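Local coordinates for protein putative silent information regulator 2 (Leishmania infantum, PDB 5OL0) that probably removes acetyl groups from lysine side chains of proteins in an NAD-dependent reaction, as a zinc-containing class I sirtuin deacetylase, at residues A[42-54]-A[94-108]. Sequence-based numbering, arbitrary orientation.
Sequences AGASVAAGIPDFR and ELNLWPGHFQPTAVH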
ATOM      1  N   ALA A  42       1.462   2.294   4.382  1.00 30.54           N
ATOM      2  CA  ALA A  42       0.899   3.494   4.998  1.00 30.00           C
ATOM      3  C   ALA A  42       1.919   4.657   5.025  1.00 29.58           C
ATOM      4  O   ALA A  42       1.536   5.818   4.894  1.00 29.63           O
ATOM      5  CB  ALA A  42       0.430   3.195   6.404  1.00 28.77           C
ATOM      6  N   GLY A  43       3.192   4.326   5.164  1.00 29.05           N
ATOM      7  CA  GLY A  43       4.258   5.351   5.145  1.00 28.84           C
ATOM      8  C   GLY A  43       4.292   6.245   3.911  1.00 29.58           C
ATOM      9  O   GLY A  43       4.646   7.397   4.048  1.00 29.23           O
ATOM     10  N   ALA A  44       3.884   5.726   2.740  1.00 25.13           N
ATOM     11  CA  ALA A  44       3.838   6.438   1.456  1.00 30.32           C
ATOM     12  C   ALA A  44       2.792   7.517   1.376  1.00 29.52           C
ATOM     13  O   ALA A  44       2.857   8.398   0.526  1.00 33.42           O
ATOM     14  CB  ALA A  44       3.567   5.433   0.331  1.00 30.01           C
ATOM     15  N   SER A  45       1.769   7.410   2.207  1.00 28.24           N
ATOM     16  CA  SER A  45       0.646   8.326   2.086  1.00 30.97           C
ATOM     17  C   SER A  45       0.487   9.339   3.239  1.00 34.43           C
ATOM     18  O   SER A  45      -0.373  10.235   3.138  1.00 33.05           O
ATOM     19  CB  SER A  45      -0.606   7.515   1.926  1.00 29.60           C
ATOM     20  OG  SER A  45      -0.489   6.817   0.708  1.00 33.63           O
ATOM     21  N   VAL A  46       1.333   9.232   4.267  1.00 28.71           N
ATOM     22  CA  VAL A  46       1.442  10.274   5.318  1.00 33.78           C
ATOM     23  C   VAL A  46       1.533  11.660   4.738  1.00 35.22           C
ATOM     24  O   VAL A  46       0.777  12.562   5.133  1.00 34.90           O
ATOM     25  CB  VAL A  46       2.714  10.056   6.184  1.00 39.83           C
ATOM     26  CG1 VAL A  46       2.916  11.177   7.240  1.00 43.23           C
ATOM     27  CG2 VAL A  46       2.636   8.706   6.844  1.00 38.86           C
ATOM     28  N   ALA A  47       2.422  11.849   3.765  1.00 33.31           N
ATOM     29  CA  ALA A  47       2.562  13.159   3.134  1.00 34.17           C
ATOM     30  C   ALA A  47       1.261  13.630   2.419  1.00 32.39           C
ATOM     31  O   ALA A  47       1.101  14.777   2.171  1.00 30.75           O
ATOM     32  CB  ALA A  47       3.745  13.202   2.168  1.00 36.17           C
ATOM     33  N   ALA A  48       0.305  12.771   2.149  1.00 36.17           N
ATOM     34  CA  ALA A  48      -0.942  13.246   1.602  1.00 34.85           C
ATOM     35  C   ALA A  48      -1.878  13.822   2.661  1.00 37.20           C
ATOM     36  O   ALA A  48      -2.898  14.410   2.300  1.00 33.22           O
ATOM     37  CB  ALA A  48      -1.640  12.173   0.824  1.00 33.59           C
ATOM     38  N   GLY A  49      -1.554  13.622   3.935  1.00 35.49           N
ATOM     39  CA  GLY A  49      -2.390  14.117   5.048  1.00 34.05           C
ATOM     40  C   GLY A  49      -3.285  13.038   5.539  1.00 32.78           C
ATOM     41  O   GLY A  49      -4.268  13.321   6.145  1.00 37.48           O
ATOM     42  N   ILE A  50      -2.982  11.773   5.312  1.00 36.35           N
ATOM     43  CA  ILE A  50      -3.913  10.735   5.774  1.00 41.08           C
ATOM     44  C   ILE A  50      -3.812  10.637   7.306  1.00 49.03           C
ATOM     45  O   ILE A  50      -2.711  10.619   7.805  1.00 45.94           O
ATOM     46  CB  ILE A  50      -3.688   9.459   4.993  1.00 41.84           C
ATOM     47  CG1 ILE A  50      -4.124   9.796   3.545  1.00 42.53           C
ATOM     48  CG2 ILE A  50      -4.488   8.286   5.578  1.00 40.95           C
ATOM     49  CD1 ILE A  50      -4.090   8.649   2.592  1.00 46.78           C
ATOM     50  N   PRO A  51      -4.966  10.720   8.036  1.00 58.67           N
ATOM     51  CA  PRO A  51      -5.022  10.539   9.509  1.00 58.82           C
ATOM     52  C   PRO A  51      -4.424   9.202   9.981  1.00 59.83           C
ATOM     53  O   PRO A  51      -4.981   8.139   9.647  1.00 60.41           O
ATOM     54  CB  PRO A  51      -6.550  10.564   9.824  1.00 59.59           C
ATOM     55  CG  PRO A  51      -7.197  11.280   8.685  1.00 61.60           C
ATOM     56  CD  PRO A  51      -6.316  11.048   7.483  1.00 61.33           C
ATOM     57  N   ASP A  52      -3.296   9.260  10.705  1.00 60.17           N
ATOM     58  CA  ASP A  52      -2.742   8.083  11.422  1.00 58.79           C
ATOM     59  C   ASP A  52      -3.606   7.638  12.630  1.00 55.32           C
ATOM     60  O   ASP A  52      -3.764   8.406  13.598  1.00 48.22           O
ATOM     61  CB  ASP A  52      -1.328   8.364  11.924  1.00 56.86           C
ATOM     62  CG  ASP A  52      -0.562   7.102  12.251  1.00 58.94           C
ATOM     63  OD1 ASP A  52      -1.136   6.104  12.756  1.00 54.21           O
ATOM     64  OD2 ASP A  52       0.644   7.100  11.981  1.00 52.09           O
ATOM     65  N   PHE A  53      -4.104   6.393  12.568  1.00 54.10           N
ATOM     66  CA  PHE A  53      -4.848   5.741  13.669  1.00 61.44           C
ATOM     67  C   PHE A  53      -4.201   6.002  15.023  1.00 51.08           C
ATOM     68  O   PHE A  53      -4.886   6.164  16.035  1.00 46.06           O
ATOM     69  CB  PHE A  53      -4.827   4.173  13.596  1.00 74.07           C
ATOM     70  CG  PHE A  53      -5.296   3.560  12.309  1.00 89.97           C
ATOM     71  CD1 PHE A  53      -6.582   3.802  11.815  1.00 94.32           C
ATOM     72  CD2 PHE A  53      -4.465   2.654  11.627  1.00 94.73           C
ATOM     73  CE1 PHE A  53      -7.001   3.207  10.629  1.00101.10           C
ATOM     74  CE2 PHE A  53      -4.883   2.055  10.441  1.00101.28           C
ATOM     75  CZ  PHE A  53      -6.146   2.336   9.939  1.00102.09           C
ATOM     76  N   ARG A  54      -2.867   5.905  15.018  1.00 49.29           N
ATOM     77  CA  ARG A  54      -2.060   5.753  16.219  1.00 47.93           C
ATOM     78  C   ARG A  54      -1.653   7.062  16.852  1.00 47.91           C
ATOM     79  O   ARG A  54      -1.080   7.048  17.959  1.00 45.91           O
ATOM     80  CB  ARG A  54      -0.803   4.924  15.915  1.00 49.29           C
ATOM     81  CG  ARG A  54      -1.020   3.431  15.598  1.00 53.76           C
ATOM     82  CD  ARG A  54       0.282   2.801  15.093  1.00 57.72           C
ATOM     83  NE  ARG A  54       0.883   3.632  14.030  1.00 63.44           N
ATOM     84  CZ  ARG A  54       2.127   3.510  13.541  1.00 65.03           C
ATOM     85  NH1 ARG A  54       2.545   4.347  12.582  1.00 62.16           N
ATOM     86  NH2 ARG A  54       2.958   2.575  13.998  1.00 62.36           N
ATOM     87  N   GLU A  94     -14.502   9.453   9.440  1.00 37.54           N
ATOM     88  CA  GLU A  94     -13.362  10.298   9.774  1.00 45.49           C
ATOM     89  C   GLU A  94     -12.124  10.192   8.885  1.00 41.47           C
ATOM     90  O   GLU A  94     -11.378  11.142   8.777  1.00 43.08           O
ATOM     91  CB  GLU A  94     -13.003  10.086  11.254  1.00 51.67           C
ATOM     92  CG  GLU A  94     -14.181  10.461  12.146  1.00 60.19           C
ATOM     93  CD  GLU A  94     -13.790  10.601  13.592  1.00 74.30           C
ATOM     94  OE1 GLU A  94     -13.327   9.594  14.187  1.00 82.89           O
ATOM     95  OE2 GLU A  94     -13.952  11.725  14.127  1.00 87.80           O
ATOM     96  N   LEU A  95     -11.920   9.064   8.225  1.00 39.80           N
ATOM     97  CA  LEU A  95     -10.711   8.865   7.437  1.00 40.45           C
ATOM     98  C   LEU A  95     -10.716   9.575   6.114  1.00 37.44           C
ATOM     99  O   LEU A  95      -9.650   9.823   5.595  1.00 35.76           O
ATOM    100  CB  LEU A  95     -10.468   7.403   7.208  1.00 46.24           C
ATOM    101  CG  LEU A  95      -9.946   6.648   8.434  1.00 48.85           C
ATOM    102  CD1 LEU A  95     -10.259   5.182   8.236  1.00 57.30           C
ATOM    103  CD2 LEU A  95      -8.458   6.836   8.634  1.00 51.45           C
ATOM    104  N   ASN A  96     -11.905   9.843   5.550  1.00 38.00           N
ATOM    105  CA  ASN A  96     -12.043  10.615   4.304  1.00 40.44           C
ATOM    106  C   ASN A  96     -11.375   9.950   3.104  1.00 34.12           C
ATOM    107  O   ASN A  96     -10.772  10.609   2.297  1.00 36.44           O
ATOM    108  CB  ASN A  96     -11.505  12.062   4.517  1.00 42.65           C
ATOM    109  CG  ASN A  96     -12.597  13.005   4.909  1.00 49.95           C
ATOM    110  OD1 ASN A  96     -13.706  12.922   4.380  1.00 49.02           O
ATOM    111  ND2 ASN A  96     -12.302  13.902   5.852  1.00 51.65           N
ATOM    112  N   LEU A  97     -11.457   8.623   3.034  1.00 34.89           N
ATOM    113  CA  LEU A  97     -10.743   7.863   2.018  1.00 36.00           C
ATOM    114  C   LEU A  97     -11.499   7.738   0.705  1.00 38.57           C
ATOM    115  O   LEU A  97     -11.035   7.050  -0.189  1.00 31.60           O
ATOM    116  CB  LEU A  97     -10.406   6.456   2.551  1.00 36.19           C
ATOM    117  CG  LEU A  97      -9.388   6.554   3.693  1.00 34.94           C
ATOM    118  CD1 LEU A  97      -9.153   5.197   4.343  1.00 41.42           C
ATOM    119  CD2 LEU A  97      -8.091   7.127   3.232  1.00 35.03           C
ATOM    120  N   TRP A  98     -12.662   8.385   0.610  1.00 36.96           N
ATOM    121  CA  TRP A  98     -13.500   8.367  -0.602  1.00 40.31           C
ATOM    122  C   TRP A  98     -12.662   8.980  -1.686  1.00 33.09           C
ATOM    123  O   TRP A  98     -12.011   9.992  -1.424  1.00 37.17           O
ATOM    124  CB  TRP A  98     -14.780   9.239  -0.411  1.00 38.36           C
ATOM    125  CG  TRP A  98     -15.443   8.953   0.873  1.00 37.53           C
ATOM    126  CD1 TRP A  98     -15.388   9.730   1.995  1.00 34.30           C
ATOM    127  CD2 TRP A  98     -16.159   7.753   1.246  1.00 36.61           C
ATOM    128  NE1 TRP A  98     -16.089   9.153   2.985  1.00 33.95           N
ATOM    129  CE2 TRP A  98     -16.521   7.910   2.596  1.00 38.32           C
ATOM    130  CE3 TRP A  98     -16.545   6.592   0.562  1.00 36.11           C
ATOM    131  CZ2 TRP A  98     -17.290   6.957   3.299  1.00 38.98           C
ATOM    132  CZ3 TRP A  98     -17.303   5.628   1.244  1.00 36.00           C
ATOM    133  CH2 TRP A  98     -17.658   5.816   2.612  1.00 39.01           C
ATOM    134  N   PRO A  99     -12.635   8.373  -2.894  1.00 35.52           N
ATOM    135  CA  PRO A  99     -11.756   8.956  -3.936  1.00 34.29           C
ATOM    136  C   PRO A  99     -12.120  10.389  -4.287  1.00 36.09           C
ATOM    137  O   PRO A  99     -13.308  10.751  -4.346  1.00 36.95           O
ATOM    138  CB  PRO A  99     -11.971   8.033  -5.168  1.00 36.20           C
ATOM    139  CG  PRO A  99     -13.202   7.247  -4.870  1.00 38.58           C
ATOM    140  CD  PRO A  99     -13.239   7.107  -3.369  1.00 37.04           C
ATOM    141  N   GLY A 100     -11.088  11.195  -4.450  1.00 33.56           N
ATOM    142  CA  GLY A 100     -11.216  12.545  -4.887  1.00 36.21           C
ATOM    143  C   GLY A 100     -10.899  13.534  -3.782  1.00 36.72           C
ATOM    144  O   GLY A 100     -10.884  14.744  -4.070  1.00 38.38           O
ATOM    145  N   HIS A 101     -10.721  13.078  -2.542  1.00 31.03           N
ATOM    146  CA  HIS A 101     -10.231  14.005  -1.465  1.00 32.62           C
ATOM    147  C   HIS A 101      -8.690  14.119  -1.367  1.00 31.92           C
ATOM    148  O   HIS A 101      -8.098  15.146  -1.679  1.00 32.47           O
ATOM    149  CB  HIS A 101     -10.821  13.631  -0.104  1.00 33.23           C
ATOM    150  CG  HIS A 101     -10.315  14.472   1.016  1.00 37.68           C
ATOM    151  ND1 HIS A 101     -10.591  15.820   1.122  1.00 42.74           N
ATOM    152  CD2 HIS A 101      -9.502  14.174   2.060  1.00 38.92           C
ATOM    153  CE1 HIS A 101     -10.001  16.308   2.206  1.00 38.42           C
ATOM    154  NE2 HIS A 101      -9.324  15.330   2.780  1.00 36.84           N
ATOM    155  N   PHE A 102      -8.028  13.063  -0.943  1.00 29.72           N
ATOM    156  CA  PHE A 102      -6.586  13.119  -0.888  1.00 31.30           C
ATOM    157  C   PHE A 102      -5.992  13.097  -2.315  1.00 33.54           C
ATOM    158  O   PHE A 102      -6.594  12.606  -3.292  1.00 33.80           O
ATOM    159  CB  PHE A 102      -6.045  11.945  -0.040  1.00 32.74           C
ATOM    160  CG  PHE A 102      -6.440  12.011   1.393  1.00 30.63           C
ATOM    161  CD1 PHE A 102      -6.015  13.063   2.176  1.00 35.10           C
ATOM    162  CD2 PHE A 102      -7.245  11.073   1.940  1.00 32.12           C
ATOM    163  CE1 PHE A 102      -6.341  13.133   3.489  1.00 34.32           C
ATOM    164  CE2 PHE A 102      -7.635  11.167   3.259  1.00 34.47           C
ATOM    165  CZ  PHE A 102      -7.159  12.173   4.042  1.00 35.57           C
ATOM    166  N   GLN A 103      -4.796  13.626  -2.420  1.00 33.24           N
ATOM    167  CA  GLN A 103      -4.094  13.644  -3.691  1.00 36.46           C
ATOM    168  C   GLN A 103      -2.787  12.825  -3.635  1.00 31.82           C
ATOM    169  O   GLN A 103      -2.173  12.727  -2.602  1.00 30.14           O
ATOM    170  CB  GLN A 103      -3.696  15.080  -3.992  1.00 40.84           C
ATOM    171  CG  GLN A 103      -4.817  16.111  -4.054  1.00 45.51           C
ATOM    172  CD  GLN A 103      -4.209  17.498  -4.261  1.00 58.77           C
ATOM    173  OE1 GLN A 103      -4.265  18.027  -5.354  1.00 71.78           O
ATOM    174  NE2 GLN A 103      -3.549  18.053  -3.228  1.00 63.75           N
ATOM    175  N   PRO A 104      -2.321  12.351  -4.773  1.00 31.76           N
ATOM    176  CA  PRO A 104      -1.101  11.557  -4.769  1.00 31.82           C
ATOM    177  C   PRO A 104       0.114  12.303  -4.334  1.00 29.38           C
ATOM    178  O   PRO A 104       0.225  13.478  -4.585  1.00 30.19           O
ATOM    179  CB  PRO A 104      -0.922  11.131  -6.226  1.00 32.26           C
ATOM    180  CG  PRO A 104      -2.194  11.422  -6.906  1.00 34.33           C
ATOM    181  CD  PRO A 104      -2.986  12.374  -6.091  1.00 31.99           C
ATOM    182  N   THR A 105       1.027  11.569  -3.722  1.00 28.54           N
ATOM    183  CA  THR A 105       2.316  12.050  -3.257  1.00 28.69           C
ATOM    184  C   THR A 105       3.401  11.853  -4.338  1.00 28.11           C
ATOM    185  O   THR A 105       3.156  11.265  -5.397  1.00 28.31           O
ATOM    186  CB  THR A 105       2.775  11.366  -1.957  1.00 27.67           C
ATOM    187  OG1 THR A 105       3.246  10.036  -2.226  1.00 29.30           O
ATOM    188  CG2 THR A 105       1.689  11.373  -0.855  1.00 28.21           C
ATOM    189  N   ALA A 106       4.592  12.355  -4.048  1.00 27.55           N
ATOM    190  CA  ALA A 106       5.766  12.126  -4.868  1.00 29.27           C
ATOM    191  C   ALA A 106       6.030  10.622  -5.093  1.00 30.36           C
ATOM    192  O   ALA A 106       6.289  10.199  -6.211  1.00 31.57           O
ATOM    193  CB  ALA A 106       6.970  12.807  -4.229  1.00 30.71           C
ATOM    194  N   VAL A 107       5.875   9.795  -4.065  1.00 27.23           N
ATOM    195  CA  VAL A 107       6.022   8.340  -4.260  1.00 26.20           C
ATOM    196  C   VAL A 107       5.035   7.842  -5.344  1.00 26.27           C
ATOM    197  O   VAL A 107       5.400   7.072  -6.231  1.00 25.54           O
ATOM    198  CB  VAL A 107       5.760   7.598  -2.925  1.00 28.54           C
ATOM    199  CG1 VAL A 107       5.519   6.116  -3.146  1.00 27.77           C
ATOM    200  CG2 VAL A 107       6.917   7.796  -1.939  1.00 28.42           C
ATOM    201  N   HIS A 108       3.774   8.223  -5.209  1.00 26.71           N
ATOM    202  CA  HIS A 108       2.743   7.769  -6.128  1.00 26.80           C
ATOM    203  C   HIS A 108       2.989   8.167  -7.621  1.00 26.40           C
ATOM    204  O   HIS A 108       2.811   7.356  -8.611  1.00 24.49           O
ATOM    205  CB  HIS A 108       1.357   8.225  -5.640  1.00 30.89           C
ATOM    206  CG  HIS A 108       0.986   7.748  -4.262  1.00 29.09           C
ATOM    207  ND1 HIS A 108       0.496   6.482  -4.019  1.00 34.69           N
ATOM    208  CD2 HIS A 108       1.013   8.366  -3.059  1.00 29.04           C
ATOM    209  CE1 HIS A 108       0.254   6.347  -2.728  1.00 29.49           C
ATOM    210  NE2 HIS A 108       0.545   7.474  -2.126  1.00 29.68           N
TER
HETATM  211  O   HOH W   1      -3.873  15.154  -0.167  1.00 31.01           O
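Ile50 lies across the Phe102 ring where the loop after strand 36-40 of the sirtuin's Rossmann-fold domain (segment 42-54, carrying all but the first residue of the GAGxS motif) meets segment 94-108, running from the end of small-domain helix 85-95 through a linker into core helix 106-116. The CG1 methylene of Ile50 sits 3.6 Å from the Phe102 ring centroid and only 7° off the ring normal, a CH-pi contact. Because CG1 of Ile50 is anti to the carbonyl carbon (chi1 -67°), this branch rather than CG2 meets the ring. His101 CD2 lies over the centre of the opposite face, so the phenyl is clamped between the two and its tilt is restricted. Around it, CZ of Phe102 meets Pro51 CD at 3.7 Å, and the carbonyl oxygens of Ala48 and Gly49 approach obliquely. Ala48 O also accepts from a water that in turn accepts from Gln103 N, linking the two backbones. Farther along, Leu95 CD2 reaches the carbonyl oxygen of Pro51 (3.8 Å) and the poorly ordered ring of Phe53.

At the other end, Thr105, the N-cap of helix 106-116, fits its CG2 methyl against Ala48, 3.8 Å from Ala48 CB, while its OG1 lies 3.2 Å from Ala44 O and accepts a weak capping bond from Val107 N. Val107 CG1 packs on Ala44 CB at 4.0 Å and also touches Cys286, a probable NAD-binding residue. Ser45 OG is held by two partners, Asp129, itself probably part of the NAD site, and His108, whose NE2 donates to Ser45 OG over 3.1 Å, with the oxygen just 6° out of the imidazole plane.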